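Long-range contact in putative capsid protein of prophage (Escherichia coli CFT073, PDB 3BQW), which probably serves as a major capsid protein, the shell-building subunit of a prophage head: residues A[5-17]-A[309-321]. Numbering follows the deposited sequence.
Sequences AMALNTNQLFAYL and TQNMFYPKNWIED
Helix 10-17 runs over strand 314-319 with 7.7 Å between their axes at closest approach and an angle of 129° between their directions, and Thr10, Leu13, Phe14 and Leu17 meet the strand. Pro315 is the hub. Its CD lies over one face of the Phe14 ring, 4.0 Å from the centroid, in a CH-pi contact, while its CG packs against Leu13 CB at 3.6 Å and Leu17 CD2 reaches in to the same CG. The edge of the Phe14 ring faces Phe313 O and Tyr314 CD1. At the start of the helix, Thr10 OG1 donates to Pro315 O at 2.6 Å, in the carbonyl plane; with CG2 anti to the backbone N, the methyl is left to touch the Tyr314 ring off-centre. This illustrates an N-terminal helix laid over a strand that pairs antiparallel with 327-338 in this protein, assigned to the phage major capsid protein E family; helix 113-146 also borders the contact, touching Leu8 and Phe313. Asn9 and Gln12 form a capping box, Gln12 N donating to Asn9 OD1 at 3.2 Å, with a weak return bond from Asn9 N to Gln12 OE1. A water links the two backbones, donating to Leu8 O and accepting from Asn317 N at 3.0 Å. Farther along, Ile319 CD1 touches Ala5 CB at 4.1 Å.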
ATOM      1  N   ALA A   5     -12.580 -18.938 -29.205  1.00 42.96           N
ATOM      2  CA  ALA A   5     -11.797 -18.184 -28.179  1.00 42.86           C
ATOM      3  C   ALA A   5     -10.522 -18.963 -27.816  1.00 42.86           C
ATOM      4  O   ALA A   5     -10.592 -20.105 -27.357  1.00 43.21           O
ATOM      5  CB  ALA A   5     -12.654 -17.921 -26.938  1.00 42.60           C
ATOM      6  N   MET A   6      -9.363 -18.352 -28.066  1.00 42.56           N
ATOM      7  CA  MET A   6      -8.076 -18.909 -27.643  1.00 42.42           C
ATOM      8  C   MET A   6      -7.517 -18.103 -26.459  1.00 40.74           C
ATOM      9  O   MET A   6      -7.624 -16.882 -26.436  1.00 40.42           O
ATOM     10  CB  MET A   6      -7.073 -18.883 -28.804  1.00 43.28           C
ATOM     11  CG  MET A   6      -6.051 -20.036 -28.781  1.00 45.70           C
ATOM     12  SD  MET A   6      -6.747 -21.633 -29.323  1.00 52.32           S
ATOM     13  CE  MET A   6      -8.033 -21.126 -30.466  1.00 50.19           C
ATOM     14  N   ALA A   7      -6.921 -18.794 -25.489  1.00 39.17           N
ATOM     15  CA  ALA A   7      -6.389 -18.137 -24.290  1.00 38.45           C
ATOM     16  C   ALA A   7      -5.110 -17.397 -24.659  1.00 37.09           C
ATOM     17  O   ALA A   7      -4.329 -17.892 -25.454  1.00 37.02           O
ATOM     18  CB  ALA A   7      -6.131 -19.162 -23.163  1.00 38.13           C
ATOM     19  N   LEU A   8      -4.930 -16.195 -24.121  1.00 35.85           N
ATOM     20  CA  LEU A   8      -3.720 -15.426 -24.366  1.00 35.22           C
ATOM     21  C   LEU A   8      -2.612 -16.044 -23.564  1.00 34.53           C
ATOM     22  O   LEU A   8      -2.826 -16.448 -22.433  1.00 34.54           O
ATOM     23  CB  LEU A   8      -3.880 -13.964 -23.940  1.00 35.25           C
ATOM     24  CG  LEU A   8      -4.967 -13.139 -24.643  1.00 35.68           C
ATOM     25  CD1 LEU A   8      -4.817 -11.689 -24.245  1.00 33.25           C
ATOM     26  CD2 LEU A   8      -4.901 -13.340 -26.167  1.00 33.84           C
ATOM     27  N   ASN A   9      -1.427 -16.129 -24.148  1.00 33.95           N
ATOM     28  CA  ASN A   9      -0.284 -16.590 -23.396  1.00 33.94           C
ATOM     29  C   ASN A   9       0.309 -15.435 -22.593  1.00 33.39           C
ATOM     30  O   ASN A   9      -0.080 -14.273 -22.737  1.00 32.87           O
ATOM     31  CB  ASN A   9       0.752 -17.278 -24.298  1.00 34.32           C
ATOM     32  CG  ASN A   9       1.333 -16.355 -25.358  1.00 35.14           C
ATOM     33  OD1 ASN A   9       1.781 -15.246 -25.063  1.00 36.84           O
ATOM     34  ND2 ASN A   9       1.346 -16.829 -26.605  1.00 35.27           N
ATOM     35  N   THR A  10       1.254 -15.767 -21.740  1.00 33.16           N
ATOM     36  CA  THR A  10       1.664 -14.842 -20.719  1.00 33.24           C
ATOM     37  C   THR A  10       2.548 -13.712 -21.256  1.00 32.49           C
ATOM     38  O   THR A  10       2.499 -12.615 -20.733  1.00 32.03           O
ATOM     39  CB  THR A  10       2.162 -15.607 -19.459  1.00 34.13           C
ATOM     40  OG1 THR A  10       0.993 -15.985 -18.674  1.00 34.63           O
ATOM     41  CG2 THR A  10       3.105 -14.747 -18.605  1.00 32.85           C
ATOM     42  N   ASN A  11       3.290 -13.940 -22.331  1.00 32.33           N
ATOM     43  CA  ASN A  11       3.951 -12.831 -23.030  1.00 32.41           C
ATOM     44  C   ASN A  11       2.944 -11.779 -23.499  1.00 31.79           C
ATOM     45  O   ASN A  11       3.225 -10.585 -23.462  1.00 31.48           O
ATOM     46  CB  ASN A  11       4.734 -13.324 -24.244  1.00 32.81           C
ATOM     47  CG  ASN A  11       5.947 -14.147 -23.881  1.00 34.51           C
ATOM     48  OD1 ASN A  11       6.430 -14.143 -22.744  1.00 40.16           O
ATOM     49  ND2 ASN A  11       6.463 -14.854 -24.867  1.00 38.28           N
ATOM     50  N   GLN A  12       1.778 -12.231 -23.940  1.00 31.43           N
ATOM     51  CA  GLN A  12       0.717 -11.325 -24.410  1.00 31.93           C
ATOM     52  C   GLN A  12       0.141 -10.512 -23.259  1.00 30.74           C
ATOM     53  O   GLN A  12      -0.083  -9.303 -23.370  1.00 30.88           O
ATOM     54  CB  GLN A  12      -0.369 -12.121 -25.156  1.00 31.43           C
ATOM     55  CG  GLN A  12       0.153 -12.682 -26.502  1.00 34.42           C
ATOM     56  CD  GLN A  12      -0.656 -13.866 -27.078  1.00 35.09           C
ATOM     57  OE1 GLN A  12      -1.847 -14.033 -26.806  1.00 40.31           O
ATOM     58  NE2 GLN A  12       0.006 -14.679 -27.882  1.00 38.90           N
ATOM     59  N   LEU A  13      -0.060 -11.174 -22.132  1.00 30.15           N
ATOM     60  CA  LEU A  13      -0.514 -10.495 -20.916  1.00 29.14           C
ATOM     61  C   LEU A  13       0.555  -9.559 -20.326  1.00 28.61           C
ATOM     62  O   LEU A  13       0.229  -8.459 -19.873  1.00 28.40           O
ATOM     63  CB  LEU A  13      -0.967 -11.528 -19.883  1.00 29.54           C
ATOM     64  CG  LEU A  13      -2.007 -12.572 -20.320  1.00 29.21           C
ATOM     65  CD1 LEU A  13      -2.176 -13.613 -19.240  1.00 30.27           C
ATOM     66  CD2 LEU A  13      -3.336 -11.951 -20.666  1.00 29.31           C
ATOM     67  N   PHE A  14       1.820  -9.974 -20.323  1.00 28.27           N
ATOM     68  CA  PHE A  14       2.920  -9.087 -19.885  1.00 29.15           C
ATOM     69  C   PHE A  14       3.085  -7.842 -20.765  1.00 29.60           C
ATOM     70  O   PHE A  14       3.459  -6.784 -20.272  1.00 29.99           O
ATOM     71  CB  PHE A  14       4.268  -9.822 -19.835  1.00 29.69           C
ATOM     72  CG  PHE A  14       4.537 -10.532 -18.533  1.00 29.42           C
ATOM     73  CD1 PHE A  14       4.745 -11.894 -18.502  1.00 29.94           C
ATOM     74  CD2 PHE A  14       4.576  -9.824 -17.339  1.00 30.13           C
ATOM     75  CE1 PHE A  14       4.993 -12.540 -17.284  1.00 30.62           C
ATOM     76  CE2 PHE A  14       4.812 -10.457 -16.141  1.00 29.90           C
ATOM     77  CZ  PHE A  14       5.023 -11.815 -16.114  1.00 30.68           C
ATOM     78  N   ALA A  15       2.816  -7.974 -22.056  1.00 29.99           N
ATOM     79  CA  ALA A  15       2.842  -6.836 -22.989  1.00 30.69           C
ATOM     80  C   ALA A  15       1.917  -5.716 -22.520  1.00 31.22           C
ATOM     81  O   ALA A  15       2.246  -4.546 -22.647  1.00 31.74           O
ATOM     82  CB  ALA A  15       2.454  -7.293 -24.419  1.00 29.84           C
ATOM     83  N   TYR A  16       0.763  -6.083 -21.973  1.00 31.71           N
ATOM     84  CA  TYR A  16      -0.162  -5.101 -21.432  1.00 32.57           C
ATOM     85  C   TYR A  16       0.297  -4.579 -20.069  1.00 33.45           C
ATOM     86  O   TYR A  16       0.316  -3.379 -19.816  1.00 32.91           O
ATOM     87  CB  TYR A  16      -1.549  -5.708 -21.292  1.00 32.55           C
ATOM     88  CG  TYR A  16      -2.541  -4.694 -20.814  1.00 32.16           C
ATOM     89  CD1 TYR A  16      -2.939  -3.645 -21.656  1.00 33.25           C
ATOM     90  CD2 TYR A  16      -3.063  -4.751 -19.537  1.00 30.73           C
ATOM     91  CE1 TYR A  16      -3.832  -2.692 -21.227  1.00 33.64           C
ATOM     92  CE2 TYR A  16      -3.959  -3.783 -19.093  1.00 32.13           C
ATOM     93  CZ  TYR A  16      -4.328  -2.758 -19.945  1.00 31.51           C
ATOM     94  OH  TYR A  16      -5.221  -1.820 -19.542  1.00 32.49           O
ATOM     95  N   LEU A  17       0.654  -5.510 -19.200  1.00 34.39           N
ATOM     96  CA  LEU A  17       1.085  -5.200 -17.851  1.00 36.22           C
ATOM     97  C   LEU A  17       2.287  -4.233 -17.862  1.00 37.90           C
ATOM     98  O   LEU A  17       2.424  -3.381 -16.988  1.00 37.74           O
ATOM     99  CB  LEU A  17       1.409  -6.515 -17.118  1.00 35.63           C
ATOM    100  CG  LEU A  17       1.332  -6.638 -15.608  1.00 36.85           C
ATOM    101  CD1 LEU A  17       0.005  -6.052 -15.006  1.00 37.04           C
ATOM    102  CD2 LEU A  17       1.536  -8.104 -15.210  1.00 36.17           C
ATOM    103  N   THR A 309       9.644 -17.231 -12.442  1.00 30.06           N
ATOM    104  CA  THR A 309       9.309 -17.165 -11.026  1.00 29.34           C
ATOM    105  C   THR A 309       9.728 -15.842 -10.362  1.00 28.94           C
ATOM    106  O   THR A 309       9.194 -15.455  -9.305  1.00 27.84           O
ATOM    107  CB  THR A 309       9.957 -18.348 -10.262  1.00 29.69           C
ATOM    108  OG1 THR A 309      11.385 -18.182 -10.219  1.00 29.83           O
ATOM    109  CG2 THR A 309       9.607 -19.703 -10.931  1.00 30.05           C
ATOM    110  N   GLN A 310      10.693 -15.157 -10.962  1.00 28.74           N
ATOM    111  CA  GLN A 310      11.203 -13.938 -10.384  1.00 29.06           C
ATOM    112  C   GLN A 310      10.455 -12.793 -11.002  1.00 28.54           C
ATOM    113  O   GLN A 310      10.831 -12.296 -12.047  1.00 29.22           O
ATOM    114  CB  GLN A 310      12.711 -13.821 -10.589  1.00 29.67           C
ATOM    115  CG  GLN A 310      13.329 -12.668  -9.839  1.00 31.94           C
ATOM    116  CD  GLN A 310      14.810 -12.852  -9.533  1.00 34.82           C
ATOM    117  OE1 GLN A 310      15.575 -13.360 -10.350  1.00 35.87           O
ATOM    118  NE2 GLN A 310      15.224 -12.411  -8.340  1.00 38.84           N
ATOM    119  N   ASN A 311       9.386 -12.369 -10.324  1.00 27.93           N
ATOM    120  CA  ASN A 311       8.404 -11.432 -10.868  1.00 26.61           C
ATOM    121  C   ASN A 311       7.554 -10.796  -9.779  1.00 25.53           C
ATOM    122  O   ASN A 311       7.157 -11.483  -8.839  1.00 24.76           O
ATOM    123  CB  ASN A 311       7.457 -12.196 -11.815  1.00 27.11           C
ATOM    124  CG  ASN A 311       7.821 -12.033 -13.280  1.00 27.47           C
ATOM    125  OD1 ASN A 311       8.028 -10.915 -13.752  1.00 29.59           O
ATOM    126  ND2 ASN A 311       7.894 -13.147 -14.006  1.00 24.58           N
ATOM    127  N   MET A 312       7.253  -9.502  -9.919  1.00 24.72           N
ATOM    128  CA  MET A 312       6.265  -8.840  -9.067  1.00 24.23           C
ATOM    129  C   MET A 312       4.901  -9.499  -9.285  1.00 24.55           C
ATOM    130  O   MET A 312       4.223  -9.908  -8.338  1.00 23.38           O
ATOM    131  CB  MET A 312       6.173  -7.349  -9.368  1.00 24.36           C
ATOM    132  CG  MET A 312       7.475  -6.535  -9.155  1.00 24.86           C
ATOM    133  SD  MET A 312       7.193  -4.762  -9.368  1.00 22.68           S
ATOM    134  CE  MET A 312       6.812  -4.723 -11.099  1.00 30.33           C
ATOM    135  N   PHE A 313       4.544  -9.634 -10.559  1.00 25.50           N
ATOM    136  CA  PHE A 313       3.235 -10.127 -11.002  1.00 26.01           C
ATOM    137  C   PHE A 313       3.410 -11.186 -12.054  1.00 26.10           C
ATOM    138  O   PHE A 313       4.337 -11.123 -12.862  1.00 27.33           O
ATOM    139  CB  PHE A 313       2.398  -8.990 -11.620  1.00 26.74           C
ATOM    140  CG  PHE A 313       2.369  -7.749 -10.784  1.00 26.95           C
ATOM    141  CD1 PHE A 313       1.803  -7.775  -9.509  1.00 26.61           C
ATOM    142  CD2 PHE A 313       2.904  -6.560 -11.266  1.00 27.30           C
ATOM    143  CE1 PHE A 313       1.781  -6.627  -8.710  1.00 27.46           C
ATOM    144  CE2 PHE A 313       2.891  -5.409 -10.487  1.00 27.56           C
ATOM    145  CZ  PHE A 313       2.335  -5.436  -9.206  1.00 27.23           C
ATOM    146  N   TYR A 314       2.494 -12.139 -12.060  1.00 25.85           N
ATOM    147  CA  TYR A 314       2.456 -13.165 -13.079  1.00 25.80           C
ATOM    148  C   TYR A 314       0.996 -13.427 -13.459  1.00 25.51           C
ATOM    149  O   TYR A 314       0.270 -14.092 -12.725  1.00 23.91           O
ATOM    150  CB  TYR A 314       3.129 -14.438 -12.589  1.00 25.37           C
ATOM    151  CG  TYR A 314       3.303 -15.450 -13.656  1.00 26.15           C
ATOM    152  CD1 TYR A 314       4.449 -15.453 -14.454  1.00 26.64           C
ATOM    153  CD2 TYR A 314       2.328 -16.424 -13.883  1.00 24.87           C
ATOM    154  CE1 TYR A 314       4.594 -16.390 -15.465  1.00 26.39           C
ATOM    155  CE2 TYR A 314       2.483 -17.355 -14.859  1.00 25.46           C
ATOM    156  CZ  TYR A 314       3.610 -17.335 -15.647  1.00 25.78           C
ATOM    157  OH  TYR A 314       3.756 -18.278 -16.623  1.00 27.06           O
ATOM    158  N   PRO A 315       0.571 -12.874 -14.602  1.00 26.15           N
ATOM    159  CA  PRO A 315      -0.783 -13.009 -15.101  1.00 26.63           C
ATOM    160  C   PRO A 315      -0.979 -14.264 -15.939  1.00 26.85           C
ATOM    161  O   PRO A 315      -0.058 -14.714 -16.627  1.00 27.47           O
ATOM    162  CB  PRO A 315      -0.957 -11.736 -15.923  1.00 27.04           C
ATOM    163  CG  PRO A 315       0.397 -11.518 -16.522  1.00 27.72           C
ATOM    164  CD  PRO A 315       1.382 -12.010 -15.477  1.00 26.87           C
ATOM    165  N   LYS A 316      -2.164 -14.856 -15.829  1.00 26.93           N
ATOM    166  CA  LYS A 316      -2.508 -16.071 -16.562  1.00 26.85           C
ATOM    167  C   LYS A 316      -3.891 -15.886 -17.113  1.00 25.97           C
ATOM    168  O   LYS A 316      -4.739 -15.335 -16.435  1.00 25.20           O
ATOM    169  CB  LYS A 316      -2.556 -17.298 -15.637  1.00 26.83           C
ATOM    170  CG  LYS A 316      -1.270 -17.642 -14.913  1.00 28.19           C
ATOM    171  CD  LYS A 316      -1.470 -18.802 -13.900  1.00 28.02           C
ATOM    172  CE  LYS A 316      -1.674 -20.181 -14.574  1.00 29.03           C
ATOM    173  NZ  LYS A 316      -0.548 -20.570 -15.478  1.00 30.52           N
ATOM    174  N   ASN A 317      -4.120 -16.362 -18.331  1.00 25.86           N
ATOM    175  CA  ASN A 317      -5.470 -16.421 -18.908  1.00 26.01           C
ATOM    176  C   ASN A 317      -5.708 -17.869 -19.358  1.00 26.67           C
ATOM    177  O   ASN A 317      -4.827 -18.471 -19.959  1.00 25.97           O
ATOM    178  CB  ASN A 317      -5.591 -15.429 -20.073  1.00 25.13           C
ATOM    179  CG  ASN A 317      -6.946 -15.518 -20.827  1.00 25.39           C
ATOM    180  OD1 ASN A 317      -8.038 -15.487 -20.238  1.00 24.03           O
ATOM    181  ND2 ASN A 317      -6.861 -15.575 -22.134  1.00 21.13           N
ATOM    182  N   TRP A 318      -6.866 -18.444 -19.037  1.00 27.83           N
ATOM    183  CA  TRP A 318      -7.167 -19.812 -19.480  1.00 29.18           C
ATOM    184  C   TRP A 318      -8.662 -20.018 -19.607  1.00 30.54           C
ATOM    185  O   TRP A 318      -9.439 -19.287 -19.017  1.00 30.07           O
ATOM    186  CB  TRP A 318      -6.525 -20.888 -18.561  1.00 28.86           C
ATOM    187  CG  TRP A 318      -7.216 -21.074 -17.234  1.00 28.26           C
ATOM    188  CD1 TRP A 318      -8.170 -22.003 -16.922  1.00 28.18           C
ATOM    189  CD2 TRP A 318      -7.012 -20.298 -16.048  1.00 29.32           C
ATOM    190  NE1 TRP A 318      -8.581 -21.845 -15.617  1.00 28.71           N
ATOM    191  CE2 TRP A 318      -7.878 -20.816 -15.053  1.00 28.54           C
ATOM    192  CE3 TRP A 318      -6.179 -19.219 -15.725  1.00 29.51           C
ATOM    193  CZ2 TRP A 318      -7.941 -20.284 -13.770  1.00 28.86           C
ATOM    194  CZ3 TRP A 318      -6.249 -18.686 -14.439  1.00 28.65           C
ATOM    195  CH2 TRP A 318      -7.120 -19.222 -13.479  1.00 28.38           C
ATOM    196  N   ILE A 319      -9.026 -21.003 -20.432  1.00 32.95           N
ATOM    197  CA  ILE A 319     -10.411 -21.395 -20.709  1.00 34.90           C
ATOM    198  C   ILE A 319     -10.551 -22.844 -20.275  1.00 37.17           C
ATOM    199  O   ILE A 319      -9.792 -23.701 -20.718  1.00 36.67           O
ATOM    200  CB  ILE A 319     -10.759 -21.314 -22.212  1.00 34.89           C
ATOM    201  CG1 ILE A 319     -10.575 -19.891 -22.753  1.00 34.78           C
ATOM    202  CG2 ILE A 319     -12.185 -21.793 -22.458  1.00 34.43           C
ATOM    203  CD1 ILE A 319     -10.263 -19.854 -24.248  1.00 35.08           C
ATOM    204  N   GLU A 320     -11.509 -23.103 -19.394  1.00 40.25           N
ATOM    205  CA  GLU A 320     -11.754 -24.436 -18.872  1.00 42.60           C
ATOM    206  C   GLU A 320     -12.825 -25.096 -19.702  1.00 44.50           C
ATOM    207  O   GLU A 320     -13.693 -24.408 -20.249  1.00 45.32           O
ATOM    208  CB  GLU A 320     -12.254 -24.346 -17.440  1.00 43.16           C
ATOM    209  CG  GLU A 320     -11.272 -23.742 -16.481  1.00 44.48           C
ATOM    210  CD  GLU A 320     -11.613 -24.085 -15.051  1.00 47.66           C
ATOM    211  OE1 GLU A 320     -12.817 -24.056 -14.711  1.00 49.88           O
ATOM    212  OE2 GLU A 320     -10.685 -24.394 -14.273  1.00 49.85           O
ATOM    213  N   ASP A 321     -12.782 -26.421 -19.801  1.00 46.49           N
ATOM    214  CA  ASP A 321     -13.828 -27.151 -20.522  1.00 47.83           C
ATOM    215  C   ASP A 321     -14.980 -27.499 -19.595  1.00 48.23           C
ATOM    216  O   ASP A 321     -14.779 -27.798 -18.419  1.00 48.69           O
ATOM    217  CB  ASP A 321     -13.264 -28.396 -21.188  1.00 48.32           C
ATOM    218  CG  ASP A 321     -12.428 -28.062 -22.413  1.00 50.38           C
ATOM    219  OD1 ASP A 321     -12.710 -27.020 -23.069  1.00 52.52           O
ATOM    220  OD2 ASP A 321     -11.493 -28.841 -22.714  1.00 52.41           O
TER
HETATM  221  O   HOH W   1      -1.768 -17.324 -19.996  1.00 20.66           O